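Local coordinates for amino acid ABC superfamily ATP binding cassette transporter, binding protein (Streptococcus pneumoniae, PDB 4H5G) that binds L-arginine between its two lobes and probably hands amino acids to a membrane ABC transporter for uptake, at residues A[91-96]-A[207-212]; A[61-66]-A[80-85]; A[68-73]-A[201-206]. All blocks are in the same frame, centred on the assembly; numbering follows the deposited sequence.

Contact 1 of 3, residues A[91-96]-A[207-212]; sequences VFDFSI and NSDDLK
Ser95 and Lys212 bring the backbones of 91-96 and 207-212 closest, with their CA atoms 6.0 Å apart, while Asp93 and Asn207 mark a second, wider approach at 7.7 Å between CA atoms. Residues 91-96 carry the short extended strand 92-94; residues 207-212 form a turn through Asn207 and Ser208 that winds into helix 209-225, Ser208 standing at the N-cap position though its OG bonds Arg205 O rather than capping the helix. The gap between strand and helix is bridged by one long side chain and one water. Lys212 leaves the helix with CG anti to its backbone N (chi1 177°), runs across the gap and bends at chi3 and chi4, which brings NZ to the carbonyl O of Phe94 at 2.9 Å. The ammonium lies in the plane of that carbonyl, on a lone pair, with a C=O...N angle of 141°. The same NZ forms a salt bridge with Asp216, one turn further along the helix, so its charge is answered while it ties down the strand. At the other end, Asp93 OD2 and Asp209 OD1 stand 4.1 Å apart, their carboxylate planes turned by 21°. A water between them probably eases this like-charge approach. It donates to Asp93 OD2 at a short 2.5 Å and to Asp209 OD1 over a longer 3.3 Å. It also accepts from Ser208 N at 2.8 Å. Asp93 OD1 forms a salt bridge with Lys206. Asp216 also accepts from Ile96 N, and Ser95 and Ile96 pack on Ile219, extending the contact along helix 209-225. Strand 92-94 pairs antiparallel with 203-205, the strand leading into this helix, while Phe92 rests on helix 66-71.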
loop_
_atom_site.group_PDB
_atom_site.type_symbol
_atom_site.label_atom_id
_atom_site.label_comp_id
_atom_site.label_asym_id
_atom_site.label_seq_id
_atom_site.Cartn_x
_atom_site.Cartn_y
_atom_site.Cartn_z
ATOM N N VAL A 91 18.482 -1.884 0.424
ATOM C CA VAL A 91 18.529 -0.856 1.469
ATOM C C VAL A 91 17.843 -1.297 2.758
ATOM O O VAL A 91 18.302 -0.968 3.849
ATOM C CB VAL A 91 17.859 0.455 0.976
ATOM C CG1 VAL A 91 17.903 1.543 2.068
ATOM C CG2 VAL A 91 18.511 0.938 -0.305
ATOM N N PHE A 92 16.751 -2.048 2.624
ATOM C CA PHE A 92 15.968 -2.511 3.769
ATOM C C PHE A 92 15.908 -4.026 3.845
ATOM O O PHE A 92 16.149 -4.711 2.853
ATOM C CB PHE A 92 14.531 -1.986 3.652
ATOM C CG PHE A 92 14.460 -0.499 3.546
ATOM C CD1 PHE A 92 14.524 0.281 4.686
ATOM C CD2 PHE A 92 14.365 0.115 2.315
ATOM C CE1 PHE A 92 14.481 1.655 4.600
ATOM C CE2 PHE A 92 14.326 1.497 2.223
ATOM C CZ PHE A 92 14.386 2.261 3.376
ATOM N N ASP A 93 15.590 -4.544 5.025
ATOM C CA ASP A 93 15.187 -5.939 5.118
ATOM C C ASP A 93 13.689 -5.983 5.084
ATOM O O ASP A 93 13.026 -4.995 5.395
ATOM C CB ASP A 93 15.704 -6.580 6.395
ATOM C CG ASP A 93 17.157 -7.006 6.285
ATOM O OD1 ASP A 93 17.700 -7.094 5.160
ATOM O OD2 ASP A 93 17.754 -7.281 7.337
ATOM N N PHE A 94 13.138 -7.118 4.680
ATOM C CA PHE A 94 11.687 -7.238 4.655
ATOM C C PHE A 94 11.266 -8.482 5.394
ATOM O O PHE A 94 12.001 -9.484 5.444
ATOM C CB PHE A 94 11.156 -7.317 3.215
ATOM C CG PHE A 94 11.116 -5.991 2.503
ATOM C CD1 PHE A 94 12.198 -5.558 1.760
ATOM C CD2 PHE A 94 9.988 -5.182 2.576
ATOM C CE1 PHE A 94 12.163 -4.335 1.100
ATOM C CE2 PHE A 94 9.943 -3.959 1.917
ATOM C CZ PHE A 94 11.031 -3.540 1.174
ATOM N N SER A 95 10.065 -8.409 5.949
ATOM C CA SER A 95 9.407 -9.564 6.544
ATOM C C SER A 95 9.078 -10.509 5.402
ATOM O O SER A 95 9.181 -10.141 4.227
ATOM C CB SER A 95 8.105 -9.127 7.219
ATOM O OG SER A 95 7.129 -8.819 6.250
ATOM N N ILE A 96 8.680 -11.732 5.744
ATOM C CA ILE A 96 8.033 -12.601 4.765
ATOM C C ILE A 96 6.812 -11.856 4.203
ATOM O O ILE A 96 6.263 -10.971 4.854
ATOM C CB ILE A 96 7.621 -13.946 5.397
ATOM C CG1 ILE A 96 6.593 -13.730 6.512
ATOM C CG2 ILE A 96 8.870 -14.712 5.874
ATOM C CD1 ILE A 96 6.105 -15.035 7.174
ATOM N N ASN A 207 19.848 -5.414 9.519
ATOM C CA ASN A 207 20.345 -5.913 10.804
ATOM C C ASN A 207 19.345 -5.769 11.946
ATOM O O ASN A 207 19.710 -5.402 13.059
ATOM C CB ASN A 207 21.676 -5.244 11.181
ATOM C CG ASN A 207 22.710 -5.352 10.086
ATOM O OD1 ASN A 207 22.821 -6.382 9.421
ATOM N ND2 ASN A 207 23.456 -4.270 9.871
ATOM N N SER A 208 18.082 -6.053 11.653
ATOM C CA SER A 208 17.038 -6.055 12.668
ATOM C C SER A 208 16.454 -7.458 12.782
ATOM O O SER A 208 15.230 -7.622 12.883
ATOM C CB SER A 208 15.932 -5.053 12.307
ATOM O OG SER A 208 16.445 -3.745 12.119
ATOM N N ASP A 209 17.321 -8.470 12.753
ATOM C CA ASP A 209 16.855 -9.865 12.697
ATOM C C ASP A 209 15.957 -10.278 13.848
ATOM O O ASP A 209 15.029 -11.073 13.663
ATOM C CB ASP A 209 18.037 -10.838 12.611
ATOM C CG ASP A 209 18.782 -10.747 11.283
ATOM O OD1 ASP A 209 18.290 -10.067 10.364
ATOM O OD2 ASP A 209 19.857 -11.370 11.164
ATOM N N ASP A 210 16.224 -9.751 15.039
ATOM C CA ASP A 210 15.393 -10.096 16.188
ATOM C C ASP A 210 13.950 -9.608 16.003
ATOM O O ASP A 210 12.987 -10.355 16.228
ATOM C CB ASP A 210 16.003 -9.563 17.499
ATOM C CG ASP A 210 16.155 -8.047 17.514
ATOM O OD1 ASP A 210 16.417 -7.446 16.445
ATOM O OD2 ASP A 210 16.017 -7.458 18.607
ATOM N N LEU A 211 13.793 -8.365 15.564
ATOM C CA LEU A 211 12.449 -7.833 15.315
ATOM C C LEU A 211 11.812 -8.509 14.104
ATOM O O LEU A 211 10.621 -8.816 14.112
ATOM C CB LEU A 211 12.511 -6.304 15.132
ATOM C CG LEU A 211 11.201 -5.581 14.813
ATOM C CD1 LEU A 211 10.166 -5.820 15.913
ATOM C CD2 LEU A 211 11.450 -4.081 14.626
ATOM N N LYS A 212 12.603 -8.775 13.072
ATOM C CA LYS A 212 12.072 -9.472 11.888
ATOM C C LYS A 212 11.461 -10.828 12.252
ATOM O O LYS A 212 10.414 -11.209 11.715
ATOM C CB LYS A 212 13.156 -9.644 10.809
ATOM C CG LYS A 212 12.679 -10.448 9.565
ATOM C CD LYS A 212 13.699 -10.420 8.415
ATOM C CE LYS A 212 13.657 -11.721 7.584
ATOM N NZ LYS A 212 12.328 -11.973 6.904
HETATM O O HOH W 1 16.702 -7.297 9.591
#

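Contact 2 of 3, residues A[61-66]-A[80-85]; sequences MSFDNV and AGISAT. With ARG (arginine), chain L.
Phe63 reaches across to Ala80 and Ile82 chiefly through CE1, which lies 4.0 Å from Ala80 CB and equally far from Ile82 CG1. The ring is carried out of its loop toward 80-85 by a first torsion of -176°, which sets CG opposite the backbone N, and Ile82 CG1 meets its edge near the ring plane. This is the close-packed part of the contact, and the bound arginine completes it. The ligand's CD sits over one face of the Phe63 ring, 3.5 Å above the plane and offset toward the rim, so the end of the aliphatic chain and the start of the guanidinium lie against the ring, NE coming to 3.3 Å from Phe63 CD1. The Ala80 carbonyl O accepts from ligand NE at 2.9 Å, with a weaker bond from NH1. Further along 80-85, Gly81 O takes the ligand amino N at 2.8 Å, and Ser83 N donates to the ligand carboxylate O in a nearly straight bond, with an N-H...O angle of 168°. Packing is slightly looser between Val66 and Ile82, where Val66 CG1 stays 4.2 Å from Ile82 CD1 and the two side chains cross at a slant. The touching residues are all buried; solvent is met on the far side of the 61-66 loop, for instance at exposed Asn65, well away from 80-85. An aromatic ring packs against the ligand chain, Gly81 O and the Ser83 hydroxyl hold the amino end, and Ser83 N holds the carboxylate. Arg88 and Asp171 also bond the ligand, consistent with the arginine and aspartate pair usual in amino acid receptors of the type II periplasmic binding protein fold.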
loop_
_atom_site.group_PDB
_atom_site.type_symbol
_atom_site.label_atom_id
_atom_site.label_comp_id
_atom_site.label_asym_id
_atom_site.label_seq_id
_atom_site.Cartn_x
_atom_site.Cartn_y
_atom_site.Cartn_z
ATOM N N MET A 61 2.196 9.798 6.718
ATOM C CA MET A 61 2.899 10.712 5.825
ATOM C C MET A 61 2.581 10.319 4.392
ATOM O O MET A 61 1.810 9.401 4.163
ATOM C CB MET A 61 4.394 10.587 6.070
ATOM C CG MET A 61 4.908 9.205 5.704
ATOM S SD MET A 61 6.534 8.951 6.438
ATOM C CE MET A 61 6.090 8.770 8.165
ATOM N N SER A 62 3.163 10.999 3.416
ATOM C CA SER A 62 2.932 10.579 2.037
ATOM C C SER A 62 3.789 9.365 1.738
ATOM O O SER A 62 4.843 9.170 2.349
ATOM C CB SER A 62 3.246 11.708 1.062
ATOM O OG SER A 62 2.378 12.806 1.266
ATOM N N PHE A 63 3.356 8.557 0.778
ATOM C CA PHE A 63 4.048 7.301 0.530
ATOM C C PHE A 63 5.524 7.484 0.223
ATOM O O PHE A 63 6.356 6.722 0.725
ATOM C CB PHE A 63 3.399 6.464 -0.570
ATOM C CG PHE A 63 4.073 5.127 -0.749
ATOM C CD1 PHE A 63 3.768 4.070 0.087
ATOM C CD2 PHE A 63 5.066 4.956 -1.705
ATOM C CE1 PHE A 63 4.408 2.845 -0.057
ATOM C CE2 PHE A 63 5.727 3.742 -1.840
ATOM C CZ PHE A 63 5.396 2.688 -1.023
ATOM N N ASP A 64 5.849 8.483 -0.595
ATOM C CA ASP A 64 7.227 8.659 -1.058
ATOM C C ASP A 64 8.227 9.027 0.040
ATOM O O ASP A 64 9.437 9.083 -0.214
ATOM C CB ASP A 64 7.335 9.635 -2.251
ATOM C CG ASP A 64 6.831 11.027 -1.939
ATOM O OD1 ASP A 64 6.446 11.301 -0.787
ATOM O OD2 ASP A 64 6.834 11.863 -2.866
ATOM N N ASN A 65 7.733 9.236 1.260
ATOM C CA ASN A 65 8.636 9.461 2.399
ATOM C C ASN A 65 8.592 8.357 3.452
ATOM O O ASN A 65 9.295 8.440 4.460
ATOM C CB ASN A 65 8.373 10.831 3.048
ATOM C CG ASN A 65 9.654 11.614 3.286
ATOM O OD1 ASN A 65 10.748 11.157 2.933
ATOM N ND2 ASN A 65 9.527 12.801 3.858
ATOM N N VAL A 66 7.782 7.326 3.217
ATOM C CA VAL A 66 7.623 6.252 4.197
ATOM C C VAL A 66 8.933 5.486 4.415
ATOM O O VAL A 66 9.394 5.327 5.554
ATOM C CB VAL A 66 6.467 5.301 3.797
ATOM C CG1 VAL A 66 6.555 3.986 4.564
ATOM C CG2 VAL A 66 5.098 5.958 4.029
ATOM N N ALA A 80 2.877 -0.231 4.520
ATOM C CA ALA A 80 2.089 0.653 3.655
ATOM C C ALA A 80 1.839 0.013 2.303
ATOM O O ALA A 80 2.018 0.657 1.266
ATOM C CB ALA A 80 2.808 1.994 3.481
ATOM N N GLY A 81 1.444 -1.262 2.320
ATOM C CA GLY A 81 1.241 -1.990 1.068
ATOM C C GLY A 81 2.514 -1.963 0.239
ATOM O O GLY A 81 2.496 -1.759 -0.984
ATOM N N ILE A 82 3.637 -2.177 0.912
ATOM C CA ILE A 82 4.944 -1.965 0.291
ATOM C C ILE A 82 5.430 -3.207 -0.436
ATOM O O ILE A 82 5.653 -4.244 0.189
ATOM C CB ILE A 82 5.993 -1.600 1.353
ATOM C CG1 ILE A 82 5.576 -0.315 2.088
ATOM C CG2 ILE A 82 7.383 -1.462 0.718
ATOM C CD1 ILE A 82 6.465 0.016 3.297
ATOM N N SER A 83 5.611 -3.090 -1.754
ATOM C CA SER A 83 6.181 -4.174 -2.563
ATOM C C SER A 83 7.634 -4.462 -2.167
ATOM O O SER A 83 8.474 -3.566 -2.170
ATOM C CB SER A 83 6.119 -3.792 -4.047
ATOM O OG SER A 83 4.795 -3.542 -4.468
ATOM N N ALA A 84 7.947 -5.720 -1.862
ATOM C CA ALA A 84 9.317 -6.075 -1.477
ATOM C C ALA A 84 10.193 -6.308 -2.717
ATOM O O ALA A 84 10.524 -7.448 -3.067
ATOM C CB ALA A 84 9.314 -7.298 -0.564
ATOM N N THR A 85 10.592 -5.213 -3.364
ATOM C CA THR A 85 11.367 -5.310 -4.609
ATOM C C THR A 85 12.848 -5.591 -4.364
ATOM O O THR A 85 13.370 -5.324 -3.285
ATOM C CB THR A 85 11.250 -4.009 -5.418
ATOM O OG1 THR A 85 11.939 -2.968 -4.718
ATOM C CG2 THR A 85 9.783 -3.610 -5.591
HETATM N N ARG L . 2.731 -1.416 -3.715
HETATM C CA ARG L . 3.262 -0.168 -4.283
HETATM C C ARG L . 4.690 0.069 -3.844
HETATM O O ARG L . 5.181 -0.513 -2.863
HETATM C CB ARG L . 2.389 1.033 -3.890
HETATM C CG ARG L . 2.100 1.152 -2.396
HETATM C CD ARG L . 1.417 2.487 -2.062
HETATM N NE ARG L . 0.979 2.536 -0.659
HETATM C CZ ARG L . 0.318 3.546 -0.102
HETATM N NH1 ARG L . -0.042 3.485 1.179
HETATM N NH2 ARG L . 0.016 4.616 -0.830
HETATM O OXT ARG L . 5.399 0.856 -4.476
#

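Contact 3 of 3, residues A[68-73]-A[201-206]; sequences TSLQTG and AVALRK. With ACT (acetate ion), chain G.
Leu70 meets Arg205 through a hydrogen bond and Ala203 through an apolar contact. Arg205 NH1 donates to the carbonyl O of Leu70 at 2.9 Å, with an N-H...O angle of 160°; the oxygen lies almost in the guanidinium plane, and the nitrogen in that of the carbonyl. A bend at chi3 (-61°) turns the guanidinium back toward the helix end. On the buried side of the contact, Leu70 CD2 presses on Ala203 CB at 3.6 Å. The next shell fixes both partners. Leu70 O also accepts from Gly73 N, a bond of the Schellman motif that ends the helix at positive phi, so two donors converge on one oxygen. NH1 is shared in turn with the carbonyl O of Ala75. Along another edge of the guanidinium, NE donates to an acetate oxygen at 2.9 Å and NH2 more weakly to the other; this ion probably came from the crystallisation liquor. Further out, Leu70 also packs on Phe92 and Ala78, and Ala203 on Phe94. The C-terminal end of helix 66-71 is thus seated against strand 203-205, which pairs with 92-94 in the sheet and bonds through Ala203 to Ala78 of strand 77-78.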
loop_
_atom_site.group_PDB
_atom_site.type_symbol
_atom_site.label_atom_id
_atom_site.label_comp_id
_atom_site.label_asym_id
_atom_site.label_seq_id
_atom_site.Cartn_x
_atom_site.Cartn_y
_atom_site.Cartn_z
ATOM N N THR A 68 12.010 6.424 3.599
ATOM C CA THR A 68 13.039 7.340 4.092
ATOM C C THR A 68 12.897 7.564 5.599
ATOM O O THR A 68 13.886 7.634 6.325
ATOM C CB THR A 68 12.992 8.692 3.337
ATOM O OG1 THR A 68 13.314 8.468 1.956
ATOM C CG2 THR A 68 13.976 9.697 3.933
ATOM N N SER A 69 11.660 7.682 6.072
ATOM C CA SER A 69 11.436 7.895 7.506
ATOM C C SER A 69 11.861 6.679 8.319
ATOM O O SER A 69 12.372 6.814 9.427
ATOM C CB SER A 69 9.976 8.257 7.802
ATOM O OG SER A 69 9.111 7.170 7.556
ATOM N N LEU A 70 11.654 5.487 7.767
ATOM C CA LEU A 70 12.137 4.264 8.420
ATOM C C LEU A 70 13.645 4.279 8.438
ATOM O O LEU A 70 14.274 4.056 9.468
ATOM C CB LEU A 70 11.633 3.022 7.666
ATOM C CG LEU A 70 12.245 1.665 8.057
ATOM C CD1 LEU A 70 11.859 1.241 9.497
ATOM C CD2 LEU A 70 11.813 0.577 7.057
ATOM N N GLN A 71 14.235 4.586 7.292
ATOM C CA GLN A 71 15.694 4.572 7.143
ATOM C C GLN A 71 16.388 5.515 8.132
ATOM O O GLN A 71 17.448 5.194 8.691
ATOM C CB GLN A 71 16.069 4.959 5.704
ATOM C CG GLN A 71 17.550 4.835 5.363
ATOM C CD GLN A 71 17.856 5.235 3.920
ATOM O OE1 GLN A 71 18.980 5.068 3.440
ATOM N NE2 GLN A 71 16.852 5.764 3.225
ATOM N N THR A 72 15.791 6.684 8.357
ATOM C CA THR A 72 16.445 7.692 9.205
ATOM C C THR A 72 16.047 7.629 10.682
ATOM O O THR A 72 16.440 8.490 11.466
ATOM C CB THR A 72 16.218 9.117 8.668
ATOM O OG1 THR A 72 14.823 9.424 8.740
ATOM C CG2 THR A 72 16.676 9.227 7.216
ATOM N N GLY A 73 15.248 6.634 11.040
ATOM C CA GLY A 73 14.950 6.353 12.439
ATOM C C GLY A 73 13.695 6.977 13.030
ATOM O O GLY A 73 13.533 7.000 14.257
ATOM N N ALA A 201 5.194 -6.599 1.903
ATOM C CA ALA A 201 5.869 -7.042 3.122
ATOM C C ALA A 201 6.126 -5.856 4.038
ATOM O O ALA A 201 6.013 -4.712 3.626
ATOM C CB ALA A 201 7.166 -7.758 2.775
ATOM N N VAL A 202 6.465 -6.141 5.286
ATOM C CA VAL A 202 6.787 -5.096 6.260
ATOM C C VAL A 202 8.259 -4.776 6.077
ATOM O O VAL A 202 9.077 -5.691 6.037
ATOM C CB VAL A 202 6.562 -5.632 7.687
ATOM C CG1 VAL A 202 7.071 -4.625 8.728
ATOM C CG2 VAL A 202 5.068 -5.976 7.920
ATOM N N ALA A 203 8.603 -3.490 5.967
ATOM C CA ALA A 203 10.010 -3.084 5.832
ATOM C C ALA A 203 10.635 -2.790 7.202
ATOM O O ALA A 203 9.980 -2.227 8.085
ATOM C CB ALA A 203 10.124 -1.851 4.920
ATOM N N LEU A 204 11.897 -3.185 7.358
ATOM C CA LEU A 204 12.697 -2.885 8.562
ATOM C C LEU A 204 14.051 -2.356 8.142
ATOM O O LEU A 204 14.500 -2.616 7.034
ATOM C CB LEU A 204 12.945 -4.158 9.381
ATOM C CG LEU A 204 11.765 -5.061 9.714
ATOM C CD1 LEU A 204 11.565 -6.142 8.622
ATOM C CD2 LEU A 204 11.954 -5.701 11.102
ATOM N N ARG A 205 14.736 -1.651 9.036
ATOM C CA ARG A 205 16.131 -1.313 8.750
ATOM C C ARG A 205 16.962 -2.598 8.746
ATOM O O ARG A 205 16.596 -3.586 9.386
ATOM C CB ARG A 205 16.686 -0.295 9.761
ATOM C CG ARG A 205 16.101 1.121 9.594
ATOM C CD ARG A 205 16.762 2.122 10.546
ATOM N NE ARG A 205 16.539 1.748 11.945
ATOM C CZ ARG A 205 15.439 2.034 12.635
ATOM N NH1 ARG A 205 14.455 2.717 12.062
ATOM N NH2 ARG A 205 15.332 1.645 13.904
ATOM N N LYS A 206 18.073 -2.592 8.021
ATOM C CA LYS A 206 18.922 -3.789 7.968
ATOM C C LYS A 206 19.471 -4.150 9.344
ATOM O O LYS A 206 19.522 -3.306 10.227
ATOM C CB LYS A 206 20.045 -3.613 6.941
ATOM C CG LYS A 206 19.515 -3.602 5.518
ATOM C CD LYS A 206 20.525 -4.148 4.533
ATOM C CE LYS A 206 19.906 -4.349 3.165
ATOM N NZ LYS A 206 19.226 -5.661 3.038
HETATM C C ACT G . 18.604 0.571 14.169
HETATM O O ACT G . 18.873 0.306 12.973
HETATM O OXT ACT G . 17.957 -0.298 14.797
HETATM C CH3 ACT G . 19.031 1.857 14.813
#

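The three contacts lead from the arginine pocket outward through one lobe. Contact 2 touches the ligand directly, its centre about 10 Å from that of contact 3 and about 16 Å from that of contact 1. Contacts 1 and 3, with centres about 9 Å apart, share the two-stranded sheet, in which Leu204 N lies 2.9 Å from Asp93 O, and the chain passes through a short turn from strand 203-205 into helix 209-225. Contact 2 is joined to both: Ala201 N approaches Ile82 O at 2.9 Å, probably as a hydrogen bond, while Phe94 CE2 packs 3.8 Å from Ile82 CG2. Ile82 therefore connects the pocket wall with the strand pair behind it.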